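Local coordinates for glycoside hydrolase family protein (Novosphingobium sp. PP1Y, PDB 6Q2F), which is an alpha-L-rhamnosidase, a glycoside hydrolase that probably removes terminal alpha-L-rhamnose units from glycosides, at residues 466-469 and 470-473. Residues are numbered along the deposited sequence; the frame is centred on the assembly and turned at random.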
# COMPACT_ATOMS: atom_id res chain seq x y z
N LYS A 466 18.39 5.54 3.21
CA LYS A 466 17.58 5.50 2.00
C LYS A 466 17.77 6.72 1.11
O LYS A 466 17.32 6.71 -0.04
CB LYS A 466 16.10 5.35 2.37
CG LYS A 466 15.81 4.21 3.37
CD LYS A 466 15.77 2.85 2.67
CE LYS A 466 15.55 1.71 3.69
NZ LYS A 466 16.80 0.93 3.98
N PHE A 467 18.41 7.78 1.61
CA PHE A 467 18.64 9.00 0.85
C PHE A 467 20.03 9.07 0.23
O PHE A 467 20.35 10.06 -0.44
CB PHE A 467 18.40 10.22 1.75
CG PHE A 467 17.15 10.13 2.58
CD1 PHE A 467 15.91 10.04 1.96
CD2 PHE A 467 17.21 10.15 3.97
CE1 PHE A 467 14.75 9.96 2.70
CE2 PHE A 467 16.05 10.07 4.72
CZ PHE A 467 14.81 9.96 4.09
N ASP A 468 20.86 8.04 0.42
CA ASP A 468 22.26 8.02 -0.02
C ASP A 468 22.44 6.94 -1.07
O ASP A 468 22.56 5.76 -0.73
CB ASP A 468 23.19 7.80 1.18
CG ASP A 468 24.66 7.93 0.80
OD1 ASP A 468 25.11 7.27 -0.15
OD2 ASP A 468 25.37 8.72 1.47
N GLY A 469 22.50 7.36 -2.34
CA GLY A 469 22.52 6.39 -3.43
C GLY A 469 23.71 5.45 -3.38
O GLY A 469 23.60 4.26 -3.68
N GLU A 470 24.89 5.98 -3.03
CA GLU A 470 26.07 5.13 -2.94
C GLU A 470 25.90 4.06 -1.85
O GLU A 470 26.29 2.91 -2.04
CB GLU A 470 27.31 5.97 -2.67
CG GLU A 470 28.55 5.14 -2.35
CD GLU A 470 28.97 4.24 -3.50
OE1 GLU A 470 28.61 4.53 -4.68
OE2 GLU A 470 29.67 3.25 -3.24
N ALA A 471 25.35 4.45 -0.70
CA ALA A 471 25.19 3.49 0.39
C ALA A 471 24.19 2.40 -0.00
O ALA A 471 24.42 1.21 0.24
CB ALA A 471 24.73 4.21 1.66
N VAL A 472 23.09 2.81 -0.64
CA VAL A 472 22.09 1.87 -1.14
C VAL A 472 22.73 0.89 -2.12
O VAL A 472 22.51 -0.32 -2.03
CB VAL A 472 20.91 2.63 -1.76
CG1 VAL A 472 19.99 1.64 -2.47
CG2 VAL A 472 20.14 3.38 -0.68
N ARG A 473 23.55 1.40 -3.03
CA ARG A 473 24.18 0.55 -4.04
C ARG A 473 25.12 -0.46 -3.40
O ARG A 473 25.15 -1.63 -3.79
CB ARG A 473 24.95 1.40 -5.05
CG ARG A 473 25.78 0.59 -6.04
CD ARG A 473 26.41 1.53 -7.09
NE ARG A 473 25.43 2.00 -8.06
CZ ARG A 473 25.08 1.30 -9.14
NH1 ARG A 473 25.63 0.12 -9.38
NH2 ARG A 473 24.20 1.81 -9.99
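Asp468 is the N-cap of helix 469-487, and its carboxylate reaches forward to accept a capping hydrogen bond from Ala471 N. The bond, 2.9 Å from Ala471 N to Asp468 OD1, is fairly straight, and the N-H meets the oxygen from above the carboxylate plane. The short aspartate arm suits this place: with CG anti to the backbone N (chi1 -173°), OD1 swings over the start of the helix, where amide groups have no preceding turn to bond to. OD1 also lies 3.2 Å from Glu470 N. With an alanine here, Ala471 N would probably lose its capping acceptor and the first turn would be likely to fray.

The tightly packed part is the inner side of this turn. Val472 N reaches Asp468 O at 3.0 Å, nearly in line with the carbonyl, and opens the regular helical pattern, which the bond from Arg473 N to Gly469 O at 2.9 Å continues. The small methyl of Ala471 fits close under the cap, its CB 3.6 Å from Asp468 OD1. Buried Val472, beta-branched, lays CG2 against Asp468 O at 3.4 Å, beside Lys466 CA.

The outer side is looser. The chain of Glu470, bent at chi2, leads away from the cap on the exposed side; an acidic residue in the first turn is probably favoured by the helix dipole, although its carboxylate comes close to that of Glu474.

Arg473 leaves the cap to pack against helix 543-575, touching Thr568 and Val572 and forming a salt bridge with Glu575; a second bridge goes to Glu477, one turn on in its own helix. From the loop that follows strand 436-447, Lys466 packs on Leu561 and His565 of that same long helix, while its ammonium group forms a salt bridge with Glu463.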